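Local atomic coordinates of EDD domain protein, DegV family (Ruminococcus gnavus, PDB entry 3JR7), a protein that is of unknown function but probably binds a lipid, perhaps a fatty acid. Residues D19-I25 against A96-V102; V45-I51 against A78-P83; L104-L108 against Q214-C218; A260-Q264 against S275-V279. All coordinates share one frame; numbering follows the deposited sequence.

Contact 1: residues D19-I25 against A96-V102; sequences DMSYKVI and AERIYVV
Asp19 and Arg98 form a salt bridge just before strand 22-25 and at the first residue of strand 98-102, with NH1 and NH2 of the guanidinium both directed at OD1 (NH1 to OD1 3.0 Å). OD1 lies at the edge of the guanidinium but is approached from above its own carboxylate plane, the two planes being 59° apart. OD1 also accepts the backbone N of Ser21 at 2.7 Å, closing an Asx turn, while Ser21 O sits over the centre of one guanidinium face. Glu97 OE1 joins the network through a weak bond to NH1, and Glu154 of helix 141-155 forms a salt bridge with Arg98 NE. Ser21 OG, turned anti to its own N (chi1 -171°), receives the backbone N of Glu97 at 2.7 Å.

The backbones pair regularly: Arg98 N bonds to Ser21 O, Lys23 N to Arg98 O, Tyr100 N to Lys23 O, Ile25 N to Tyr100 O and Val102 N to Ile25 O.

Apolar contacts line both faces. Tyr22 CB meets the edge of the Tyr100 ring at CE2 (3.9 Å), and on the other face Ile25 CD1 presses on Ile99 CG2 (3.5 Å). Helix 141-155 covers the face of Tyr22, Val24 and Tyr100, helix 85-92 that of Ile25 and Val101, the parallel strands sandwiched between helices as in alpha/beta folds.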
loop_
_atom_site.group_PDB
_atom_site.type_symbol
_atom_site.label_atom_id
_atom_site.label_comp_id
_atom_site.label_asym_id
_atom_site.label_seq_id
_atom_site.Cartn_x
_atom_site.Cartn_y
_atom_site.Cartn_z
ATOM N N ASP A 19 -23.800 -2.892 16.544
ATOM C CA ASP A 19 -23.190 -3.729 15.509
ATOM C C ASP A 19 -21.979 -3.091 14.863
ATOM O O ASP A 19 -22.076 -2.420 13.839
ATOM C CB ASP A 19 -24.223 -4.061 14.427
ATOM C CG ASP A 19 -23.782 -5.220 13.505
ATOM O OD1 ASP A 19 -22.553 -5.493 13.402
ATOM O OD2 ASP A 19 -24.673 -5.855 12.870
HETATM N N MSE A 20 -20.824 -3.325 15.444
HETATM C CA MSE A 20 -19.608 -3.235 14.678
HETATM C C MSE A 20 -19.076 -4.652 14.575
HETATM O O MSE A 20 -17.921 -4.944 14.930
HETATM C CB MSE A 20 -18.597 -2.374 15.382
HETATM C CG MSE A 20 -19.092 -1.005 15.686
HETATM SE SE MSE A 20 -17.745 -0.167 16.840
HETATM C CE MSE A 20 -16.071 -0.895 16.011
ATOM N N SER A 21 -19.891 -5.541 14.055
ATOM C CA SER A 21 -19.409 -6.907 13.828
ATOM C C SER A 21 -18.693 -6.964 12.484
ATOM O O SER A 21 -19.217 -7.487 11.534
ATOM C CB SER A 21 -20.574 -7.882 13.886
ATOM O OG SER A 21 -20.112 -9.224 13.885
ATOM N N TYR A 22 -17.506 -6.377 12.411
ATOM C CA TYR A 22 -16.695 -6.436 11.188
ATOM C C TYR A 22 -15.212 -6.525 11.497
ATOM O O TYR A 22 -14.786 -6.118 12.550
ATOM C CB TYR A 22 -16.980 -5.218 10.308
ATOM C CG TYR A 22 -16.371 -3.901 10.748
ATOM C CD1 TYR A 22 -15.172 -3.473 10.237
ATOM C CD2 TYR A 22 -17.032 -3.067 11.606
ATOM C CE1 TYR A 22 -14.634 -2.258 10.592
ATOM C CE2 TYR A 22 -16.490 -1.842 11.999
ATOM C CZ TYR A 22 -15.296 -1.441 11.474
ATOM O OH TYR A 22 -14.702 -0.217 11.845
ATOM N N LYS A 23 -14.430 -7.047 10.561
ATOM C CA LYS A 23 -12.984 -6.988 10.663
ATOM C C LYS A 23 -12.412 -6.546 9.302
ATOM O O LYS A 23 -12.945 -6.939 8.259
ATOM C CB LYS A 23 -12.435 -8.336 11.110
ATOM C CG LYS A 23 -10.988 -8.314 11.483
ATOM C CD LYS A 23 -10.543 -9.601 12.221
ATOM C CE LYS A 23 -10.473 -10.858 11.315
ATOM N NZ LYS A 23 -9.860 -12.162 11.992
ATOM N N VAL A 24 -11.348 -5.752 9.334
ATOM C CA VAL A 24 -10.589 -5.338 8.137
ATOM C C VAL A 24 -9.226 -5.979 8.134
ATOM O O VAL A 24 -8.365 -5.664 8.988
ATOM C CB VAL A 24 -10.393 -3.815 8.024
ATOM C CG1 VAL A 24 -9.785 -3.457 6.631
ATOM C CG2 VAL A 24 -11.738 -3.060 8.255
ATOM N N ILE A 25 -9.044 -6.911 7.210
ATOM C CA ILE A 25 -7.797 -7.626 7.040
ATOM C C ILE A 25 -7.014 -6.936 5.909
ATOM O O ILE A 25 -7.545 -6.703 4.845
ATOM C CB ILE A 25 -8.056 -9.076 6.618
ATOM C CG1 ILE A 25 -8.924 -9.802 7.688
ATOM C CG2 ILE A 25 -6.731 -9.810 6.352
ATOM C CD1 ILE A 25 -9.516 -11.065 7.188
ATOM N N ALA A 96 -16.561 -11.940 13.765
ATOM C CA ALA A 96 -17.037 -10.768 13.020
ATOM C C ALA A 96 -17.951 -11.233 11.909
ATOM O O ALA A 96 -17.616 -12.149 11.142
ATOM C CB ALA A 96 -15.868 -9.910 12.426
ATOM N N GLU A 97 -19.081 -10.575 11.779
ATOM C CA GLU A 97 -20.027 -10.931 10.727
ATOM C C GLU A 97 -19.506 -10.541 9.342
ATOM O O GLU A 97 -19.677 -11.284 8.375
ATOM C CB GLU A 97 -21.355 -10.192 10.974
ATOM C CG GLU A 97 -22.412 -10.391 9.914
ATOM C CD GLU A 97 -23.661 -9.619 10.211
ATOM O OE1 GLU A 97 -23.573 -8.477 10.737
ATOM O OE2 GLU A 97 -24.739 -10.145 9.909
ATOM N N ARG A 98 -18.889 -9.374 9.248
ATOM C CA ARG A 98 -18.493 -8.834 7.954
ATOM C C ARG A 98 -16.978 -8.777 7.858
ATOM O O ARG A 98 -16.315 -8.194 8.709
ATOM C CB ARG A 98 -19.101 -7.442 7.772
ATOM C CG ARG A 98 -20.618 -7.428 7.970
ATOM C CD ARG A 98 -21.262 -6.077 7.761
ATOM N NE ARG A 98 -20.892 -5.131 8.782
ATOM C CZ ARG A 98 -21.352 -5.113 10.053
ATOM N NH1 ARG A 98 -22.202 -6.068 10.493
ATOM N NH2 ARG A 98 -20.956 -4.138 10.896
ATOM N N ILE A 99 -16.430 -9.384 6.812
ATOM C CA ILE A 99 -14.996 -9.412 6.576
ATOM C C ILE A 99 -14.630 -8.633 5.310
ATOM O O ILE A 99 -15.139 -8.914 4.219
ATOM C CB ILE A 99 -14.480 -10.832 6.426
ATOM C CG1 ILE A 99 -14.921 -11.673 7.644
ATOM C CG2 ILE A 99 -12.920 -10.812 6.245
ATOM C CD1 ILE A 99 -14.277 -11.249 9.002
ATOM N N TYR A 100 -13.738 -7.660 5.465
ATOM C CA TYR A 100 -13.270 -6.826 4.346
ATOM C C TYR A 100 -11.792 -7.080 4.223
ATOM O O TYR A 100 -11.086 -6.991 5.203
ATOM C CB TYR A 100 -13.508 -5.341 4.651
ATOM C CG TYR A 100 -14.936 -4.975 4.922
ATOM C CD1 TYR A 100 -15.847 -4.839 3.876
ATOM C CD2 TYR A 100 -15.377 -4.729 6.218
ATOM C CE1 TYR A 100 -17.167 -4.525 4.117
ATOM C CE2 TYR A 100 -16.715 -4.368 6.477
ATOM C CZ TYR A 100 -17.600 -4.278 5.409
ATOM O OH TYR A 100 -18.895 -3.930 5.618
ATOM N N VAL A 101 -11.308 -7.405 3.042
ATOM C CA VAL A 101 -9.893 -7.722 2.840
ATOM C C VAL A 101 -9.309 -6.693 1.870
ATOM O O VAL A 101 -9.924 -6.395 0.821
ATOM C CB VAL A 101 -9.722 -9.158 2.296
ATOM C CG1 VAL A 101 -8.230 -9.626 2.368
ATOM C CG2 VAL A 101 -10.630 -10.141 3.046
ATOM N N VAL A 102 -8.157 -6.131 2.200
ATOM C CA VAL A 102 -7.511 -5.128 1.343
ATOM C C VAL A 102 -6.134 -5.612 0.976
ATOM O O VAL A 102 -5.361 -5.951 1.867
ATOM C CB VAL A 102 -7.372 -3.794 2.060
ATOM C CG1 VAL A 102 -6.687 -2.740 1.078
ATOM C CG2 VAL A 102 -8.752 -3.310 2.539
#

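Contact 2: residues V45-I51 against A78-P83; sequences VALGIQI and AKTSCP
An antiparallel strand pair at the side of the pocket that holds a bound polyether, probably from the crystallisation liquor, joins 45-51 to 78-83; Leu47, Thr80, Ser81 and Cys82 belong to that pocket. Gly48 and Ser81 form one hydrogen-bonded pair (Gly48 N to Ser81 O 2.9 Å), Gln50 and Lys79 the next (Gln50 N to Lys79 O 2.8 Å). Between them Ile49 and Thr80 are a non-hydrogen-bonded pair whose side chains run side by side, CG1 of Ile49 4.1 Å from CG2 of Thr80. At Gly48 a side chain would collide with Ser81 OG.

Past the paired residues the contact becomes apolar. Leu47, with CG anti to its carbonyl carbon (chi1 -81°), brings CG to 3.7 Å from Pro83 CD and CD2 alongside Cys82 CA, while Val45 CG1 is pressed tightly on Pro83 CB at 3.4 Å. Replacing Leu47 by alanine removes the branched end and would probably open a gap beside the Pro83 ring, weakening that part of the pocket wall.

Thr80 OG1 is held by Tyr288 OH from helix 283-289, which also packs on Leu47 and Ile49. Backbone bonds thus fix the strands, and the mixed wall, Leu47 beside the hydroxyl-bearing Thr80 and Ser81, is consistent with a site for a chain with a polar end.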
loop_
_atom_site.group_PDB
_atom_site.type_symbol
_atom_site.label_atom_id
_atom_site.label_comp_id
_atom_site.label_asym_id
_atom_site.label_seq_id
_atom_site.Cartn_x
_atom_site.Cartn_y
_atom_site.Cartn_z
ATOM N N VAL A 45 -2.260 -9.703 7.511
ATOM C CA VAL A 45 -1.824 -11.005 7.031
ATOM C C VAL A 45 -0.476 -10.797 6.377
ATOM O O VAL A 45 -0.343 -9.996 5.421
ATOM C CB VAL A 45 -2.866 -11.639 6.069
ATOM C CG1 VAL A 45 -2.341 -12.885 5.409
ATOM C CG2 VAL A 45 -4.121 -11.978 6.866
ATOM N N ALA A 46 0.540 -11.481 6.904
ATOM C CA ALA A 46 1.938 -11.200 6.569
ATOM C C ALA A 46 2.375 -11.827 5.276
ATOM O O ALA A 46 2.027 -12.992 4.971
ATOM C CB ALA A 46 2.864 -11.672 7.724
ATOM N N LEU A 47 3.117 -11.046 4.493
ATOM C CA LEU A 47 3.874 -11.584 3.381
ATOM C C LEU A 47 5.225 -12.098 3.855
ATOM O O LEU A 47 5.628 -11.843 4.992
ATOM C CB LEU A 47 4.100 -10.507 2.306
ATOM C CG LEU A 47 2.941 -10.258 1.359
ATOM C CD1 LEU A 47 1.910 -9.258 1.946
ATOM C CD2 LEU A 47 3.466 -9.824 -0.017
ATOM N N GLY A 48 5.917 -12.816 2.979
ATOM C CA GLY A 48 7.300 -13.285 3.246
ATOM C C GLY A 48 8.346 -12.442 2.549
ATOM O O GLY A 48 8.089 -11.890 1.491
ATOM N N ILE A 49 9.544 -12.343 3.144
ATOM C CA ILE A 49 10.669 -11.657 2.505
ATOM C C ILE A 49 11.839 -12.614 2.555
ATOM O O ILE A 49 12.077 -13.211 3.575
ATOM C CB ILE A 49 11.055 -10.350 3.220
ATOM C CG1 ILE A 49 9.952 -9.307 3.098
ATOM C CG2 ILE A 49 12.416 -9.763 2.672
ATOM C CD1 ILE A 49 9.950 -8.329 4.279
ATOM N N GLN A 50 12.523 -12.742 1.434
ATOM C CA GLN A 50 13.672 -13.635 1.281
ATOM C C GLN A 50 14.888 -12.880 0.723
ATOM O O GLN A 50 14.841 -12.333 -0.376
ATOM C CB GLN A 50 13.277 -14.791 0.356
ATOM C CG GLN A 50 12.004 -15.525 0.881
ATOM C CD GLN A 50 10.665 -15.009 0.285
ATOM O OE1 GLN A 50 10.604 -14.608 -0.883
ATOM N NE2 GLN A 50 9.594 -15.089 1.071
ATOM N N ILE A 51 15.963 -12.836 1.507
ATOM C CA ILE A 51 17.215 -12.172 1.118
ATOM C C ILE A 51 18.362 -13.138 1.461
ATOM O O ILE A 51 18.568 -13.470 2.620
ATOM C CB ILE A 51 17.455 -10.859 1.864
ATOM C CG1 ILE A 51 16.322 -9.876 1.594
ATOM C CG2 ILE A 51 18.800 -10.220 1.390
ATOM C CD1 ILE A 51 16.177 -8.819 2.640
ATOM N N ALA A 78 16.456 -8.707 -3.106
ATOM C CA ALA A 78 15.463 -9.357 -2.240
ATOM C C ALA A 78 14.312 -9.971 -3.072
ATOM O O ALA A 78 14.033 -9.519 -4.167
ATOM C CB ALA A 78 14.911 -8.382 -1.211
ATOM N N LYS A 79 13.695 -11.021 -2.548
ATOM C CA LYS A 79 12.521 -11.671 -3.183
ATOM C C LYS A 79 11.440 -11.652 -2.134
ATOM O O LYS A 79 11.739 -11.559 -0.947
ATOM C CB LYS A 79 12.791 -13.127 -3.580
ATOM C CG LYS A 79 13.842 -13.338 -4.674
ATOM C CD LYS A 79 13.587 -12.504 -5.955
ATOM C CE LYS A 79 14.914 -11.979 -6.529
ATOM N NZ LYS A 79 14.804 -11.293 -7.879
ATOM N N THR A 80 10.186 -11.718 -2.570
ATOM C CA THR A 80 9.061 -11.646 -1.635
ATOM C C THR A 80 8.015 -12.707 -2.005
ATOM O O THR A 80 8.036 -13.254 -3.122
ATOM C CB THR A 80 8.466 -10.222 -1.592
ATOM O OG1 THR A 80 8.072 -9.781 -2.900
ATOM C CG2 THR A 80 9.506 -9.219 -1.000
ATOM N N SER A 81 7.115 -13.017 -1.080
ATOM C CA SER A 81 6.041 -13.961 -1.403
ATOM C C SER A 81 4.736 -13.482 -0.804
ATOM O O SER A 81 4.725 -12.983 0.308
ATOM C CB SER A 81 6.355 -15.390 -0.882
ATOM O OG SER A 81 6.758 -15.368 0.472
ATOM N N CYS A 82 3.637 -13.690 -1.521
ATOM C CA CYS A 82 2.324 -13.269 -1.012
ATOM C C CYS A 82 1.847 -14.244 0.089
ATOM O O CYS A 82 2.406 -15.317 0.259
ATOM C CB CYS A 82 1.340 -13.182 -2.174
ATOM S SG CYS A 82 0.979 -14.826 -2.921
ATOM N N PRO A 83 0.841 -13.867 0.883
ATOM C CA PRO A 83 0.341 -14.822 1.878
ATOM C C PRO A 83 -0.367 -15.961 1.185
ATOM O O PRO A 83 -0.791 -15.782 0.040
ATOM C CB PRO A 83 -0.699 -14.002 2.650
ATOM C CG PRO A 83 -0.397 -12.592 2.324
ATOM C CD PRO A 83 0.084 -12.609 0.924
#

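Contact 3: residues L104-L108 against Q214-C218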
loop_
_atom_site.group_PDB
_atom_site.type_symbol
_atom_site.label_atom_id
_atom_site.label_comp_id
_atom_site.label_asym_id
_atom_site.label_seq_id
_atom_site.Cartn_x
_atom_site.Cartn_y
_atom_site.Cartn_z
ATOM N N LEU A 104 -2.596 -5.611 -1.870
ATOM C CA LEU A 104 -1.786 -5.134 -2.985
ATOM C C LEU A 104 -2.507 -5.283 -4.326
ATOM O O LEU A 104 -3.261 -6.230 -4.531
ATOM C CB LEU A 104 -0.494 -5.969 -3.053
ATOM C CG LEU A 104 0.675 -5.601 -2.149
ATOM C CD1 LEU A 104 1.526 -6.869 -1.887
ATOM C CD2 LEU A 104 1.477 -4.470 -2.756
ATOM N N SER A 105 -2.209 -4.381 -5.247
ATOM C CA SER A 105 -2.606 -4.521 -6.631
ATOM C C SER A 105 -2.436 -5.923 -7.164
ATOM O O SER A 105 -1.329 -6.556 -7.081
ATOM C CB SER A 105 -1.788 -3.592 -7.531
ATOM O OG SER A 105 -2.115 -3.849 -8.903
ATOM N N ALA A 106 -3.511 -6.412 -7.783
ATOM C CA ALA A 106 -3.478 -7.741 -8.406
ATOM C C ALA A 106 -2.453 -7.780 -9.519
ATOM O O ALA A 106 -1.991 -8.845 -9.887
ATOM C CB ALA A 106 -4.864 -8.154 -8.921
ATOM N N GLU A 107 -2.066 -6.652 -10.072
ATOM C CA GLU A 107 -1.061 -6.680 -11.134
ATOM C C GLU A 107 0.370 -6.684 -10.626
ATOM O O GLU A 107 1.309 -6.785 -11.440
ATOM C CB GLU A 107 -1.207 -5.465 -12.011
ATOM C CG GLU A 107 -2.515 -5.330 -12.618
ATOM C CD GLU A 107 -2.689 -6.295 -13.727
ATOM O OE1 GLU A 107 -1.764 -6.435 -14.572
ATOM O OE2 GLU A 107 -3.744 -6.928 -13.718
ATOM N N LEU A 108 0.561 -6.519 -9.316
ATOM C CA LEU A 108 1.914 -6.505 -8.743
ATOM C C LEU A 108 2.224 -7.705 -7.847
ATOM O O LEU A 108 3.359 -7.898 -7.450
ATOM C CB LEU A 108 2.107 -5.208 -7.959
ATOM C CG LEU A 108 1.903 -3.895 -8.735
ATOM C CD1 LEU A 108 1.915 -2.680 -7.786
ATOM C CD2 LEU A 108 2.950 -3.757 -9.855
ATOM N N GLN A 214 -5.477 0.510 -13.871
ATOM C CA GLN A 214 -5.498 -0.949 -13.743
ATOM C C GLN A 214 -4.627 -1.480 -12.590
ATOM O O GLN A 214 -4.683 -2.647 -12.306
ATOM C CB GLN A 214 -5.020 -1.652 -15.004
ATOM C CG GLN A 214 -5.398 -0.964 -16.282
ATOM C CD GLN A 214 -4.400 0.101 -16.667
ATOM O OE1 GLN A 214 -3.248 -0.192 -17.059
ATOM N NE2 GLN A 214 -4.825 1.333 -16.572
ATOM N N GLY A 215 -3.839 -0.641 -11.930
ATOM C CA GLY A 215 -2.938 -1.109 -10.835
ATOM C C GLY A 215 -1.544 -1.522 -11.288
ATOM O O GLY A 215 -0.873 -2.282 -10.584
ATOM N N THR A 216 -1.124 -1.084 -12.478
ATOM C CA THR A 216 0.247 -1.273 -12.904
ATOM C C THR A 216 1.024 0.029 -12.583
ATOM O O THR A 216 0.436 1.044 -12.195
ATOM C CB THR A 216 0.395 -1.628 -14.419
ATOM O OG1 THR A 216 -0.182 -0.592 -15.202
ATOM C CG2 THR A 216 -0.255 -3.009 -14.773
ATOM N N ILE A 217 2.345 -0.007 -12.770
ATOM C CA ILE A 217 3.182 1.151 -12.547
ATOM C C ILE A 217 3.521 1.813 -13.877
ATOM O O ILE A 217 3.827 1.128 -14.851
ATOM C CB ILE A 217 4.480 0.739 -11.811
ATOM C CG1 ILE A 217 4.108 0.127 -10.438
ATOM C CG2 ILE A 217 5.443 1.965 -11.661
ATOM C CD1 ILE A 217 5.233 -0.547 -9.682
ATOM N N CYS A 218 3.483 3.128 -13.919
ATOM C CA CYS A 218 3.966 3.872 -15.104
ATOM C C CYS A 218 4.880 5.036 -14.654
ATOM O O CYS A 218 4.942 5.395 -13.481
ATOM C CB CYS A 218 2.805 4.424 -15.928
ATOM S SG CYS A 218 1.753 5.689 -15.043
HETATM O O HOH W 1 -4.970 -4.841 -10.440
#
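Ser105 donates its hydroxyl to the backbone carbonyl of Gly215, OG to O 2.6 Å, in the single direct hydrogen bond between 104-108 and 214-218. The hydroxyl approaches well off the line of the carbonyl, at a C=O...OG angle of 119° and somewhat tilted from its plane. Standing anti to the backbone N (chi1 174°), OG also reaches back to accept the N of Glu107 at 3.0 Å, which makes an ST turn and fixes the rotation of the hydroxyl. A water donates to Gln214 O and, more weakly, to Ser105 OG, adding a bridged link beside the direct one.

Van der Waals contacts flank these bonds. Glu107, bent at chi2, lays CG 3.5 Å from Gln214 O and runs alongside Thr216, whose CG2 lies 3.7 Å from Glu107 OE1. On the other flank Leu108 crosses Ile217 at about a right angle, its CD2 touching Ile217 CD1 at 3.9 Å, with CG near Gly215 O. Gly215 has phi 90°, and a CB there would strike both Ser105 OG and the preceding carbonyl.

Leu108, Gly215 and Thr216 line the polyether pocket, between a loop that follows strand 98-103 of one sheet and the start of strand 217-224 of the other. Ser105 OG, donating to Gly215 O while accepting from Glu107 N, ties the loop to the second sheet beside the apolar touch of Leu108.

Contact 4: residues A260-Q264 against S275-V279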
loop_
_atom_site.group_PDB
_atom_site.type_symbol
_atom_site.label_atom_id
_atom_site.label_comp_id
_atom_site.label_asym_id
_atom_site.label_seq_id
_atom_site.Cartn_x
_atom_site.Cartn_y
_atom_site.Cartn_z
ATOM N N ALA A 260 9.632 13.301 3.770
ATOM C CA ALA A 260 8.187 13.175 3.876
ATOM C C ALA A 260 7.522 14.507 4.267
ATOM O O ALA A 260 6.505 14.929 3.682
ATOM C CB ALA A 260 7.802 12.065 4.874
ATOM N N LYS A 261 8.085 15.173 5.252
ATOM C CA LYS A 261 7.530 16.454 5.690
ATOM C C LYS A 261 7.562 17.529 4.602
ATOM O O LYS A 261 6.643 18.329 4.497
ATOM C CB LYS A 261 8.258 16.944 6.954
ATOM C CG LYS A 261 7.782 16.178 8.190
ATOM C CD LYS A 261 8.419 16.661 9.450
ATOM C CE LYS A 261 8.181 15.719 10.641
ATOM N NZ LYS A 261 6.740 15.311 10.796
ATOM N N GLU A 262 8.620 17.532 3.809
ATOM C CA GLU A 262 8.752 18.493 2.712
ATOM C C GLU A 262 7.705 18.220 1.625
ATOM O O GLU A 262 7.077 19.133 1.105
ATOM C CB GLU A 262 10.170 18.447 2.130
ATOM C CG GLU A 262 10.397 19.308 0.899
ATOM C CD GLU A 262 10.167 20.818 1.174
ATOM O OE1 GLU A 262 9.968 21.221 2.352
ATOM O OE2 GLU A 262 10.167 21.597 0.196
ATOM N N VAL A 263 7.475 16.944 1.314
ATOM C CA VAL A 263 6.419 16.581 0.371
ATOM C C VAL A 263 5.076 17.035 0.880
ATOM O O VAL A 263 4.298 17.599 0.126
ATOM C CB VAL A 263 6.445 15.056 0.059
ATOM C CG1 VAL A 263 5.210 14.618 -0.717
ATOM C CG2 VAL A 263 7.732 14.755 -0.679
ATOM N N GLN A 264 4.828 16.848 2.176
ATOM C CA GLN A 264 3.571 17.226 2.749
ATOM C C GLN A 264 3.373 18.751 2.562
ATOM O O GLN A 264 2.264 19.228 2.181
ATOM C CB GLN A 264 3.532 16.780 4.210
ATOM C CG GLN A 264 2.219 16.983 4.956
ATOM C CD GLN A 264 2.330 16.554 6.376
ATOM O OE1 GLN A 264 3.284 16.943 7.065
ATOM N NE2 GLN A 264 1.407 15.676 6.826
ATOM N N SER A 275 -7.356 15.935 5.750
ATOM C CA SER A 275 -6.265 15.734 6.666
ATOM C C SER A 275 -5.200 14.920 5.948
ATOM O O SER A 275 -5.424 14.393 4.841
ATOM C CB SER A 275 -6.726 14.973 7.932
ATOM O OG SER A 275 -7.204 13.672 7.615
ATOM N N SER A 276 -4.038 14.822 6.580
ATOM C CA SER A 276 -2.988 13.968 6.054
ATOM C C SER A 276 -2.177 13.320 7.166
ATOM O O SER A 276 -2.174 13.774 8.319
ATOM C CB SER A 276 -2.066 14.759 5.112
ATOM O OG SER A 276 -1.296 15.711 5.847
ATOM N N PHE A 277 -1.471 12.263 6.807
ATOM C CA PHE A 277 -0.587 11.675 7.718
ATOM C C PHE A 277 0.586 11.057 7.022
ATOM O O PHE A 277 0.534 10.777 5.816
ATOM C CB PHE A 277 -1.334 10.638 8.553
ATOM C CG PHE A 277 -1.839 9.473 7.769
ATOM C CD1 PHE A 277 -1.024 8.370 7.537
ATOM C CD2 PHE A 277 -3.137 9.464 7.287
ATOM C CE1 PHE A 277 -1.489 7.281 6.815
ATOM C CE2 PHE A 277 -3.629 8.324 6.574
ATOM C CZ PHE A 277 -2.792 7.267 6.337
ATOM N N ILE A 278 1.641 10.825 7.819
ATOM C CA ILE A 278 2.896 10.245 7.371
ATOM C C ILE A 278 3.182 8.978 8.151
ATOM O O ILE A 278 2.979 8.947 9.380
ATOM C CB ILE A 278 4.071 11.252 7.603
ATOM C CG1 ILE A 278 3.895 12.523 6.747
ATOM C CG2 ILE A 278 5.382 10.614 7.309
ATOM C CD1 ILE A 278 4.943 13.635 7.045
ATOM N N VAL A 279 3.647 7.942 7.474
ATOM C CA VAL A 279 4.026 6.673 8.117
ATOM C C VAL A 279 5.326 6.146 7.586
ATOM O O VAL A 279 5.714 6.446 6.445
ATOM C CB VAL A 279 3.006 5.535 7.902
ATOM C CG1 VAL A 279 1.832 5.796 8.682
ATOM C CG2 VAL A 279 2.689 5.324 6.368
#
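Gln264 leaves the helix with CG anti to the backbone N (chi1 -175°) and an extended chain, which carries its amide across to Ser276 and Ile278 on the strand. Ser276 answers with OG set between its backbone N and carbonyl carbon, and Gln264 NE2 donates to it at 2.9 Å. The bond is bent, 143° at the hydrogen, and OG is tilted from the amide plane. The other end of the same amide lies near the tip of Ile278, OE1 being 3.7 Å from CD1.

Ile278 packs one helical turn earlier. Its CG2 meets Ala260 CB at 3.7 Å, and its CD1 touches the CG of Lys261 at 4.0 Å from the side. A leucine in place of Gln264 removes the amide and would probably leave Ser276 OG without this donor, the strand losing its one hydrogen bond to the helix segment.

Segments 260-264 and 275-279 run nearly antiparallel (163°), within the second half of the beta-alpha-beta unit that starts with strand 248-253. On the reverse of the strand, Phe277 packs against helix 141-155. One amide therefore does two jobs at this partly exposed edge of the sheet, giving Ser276 OG a donor and lying against Ile278 CD1 beside its contact with Ala260.

How the contacts relate
Contacts 1 and 2 share a sheet, since strands 22-27 and 42-51 are neighbours, and they meet where Ile25 CG2 packs on Val45 CG2 (3.4 Å). Both rest on backbone pairing, parallel in contact 1 and antiparallel in contact 2; only contact 1 ends in a charged network. Contact 3 ties a loop following strand 98-103 to the start of strand 217-224 in the other sheet, through a hydroxyl and a water, and touches contact 2 at Leu104, both contributing to the polyether pocket. Contacts 1 to 3 are all partly buried. Contact 4 belongs to that second sheet too, but at the surface of its opposite outermost strand, where helix-to-strand side chains replace backbone bonds.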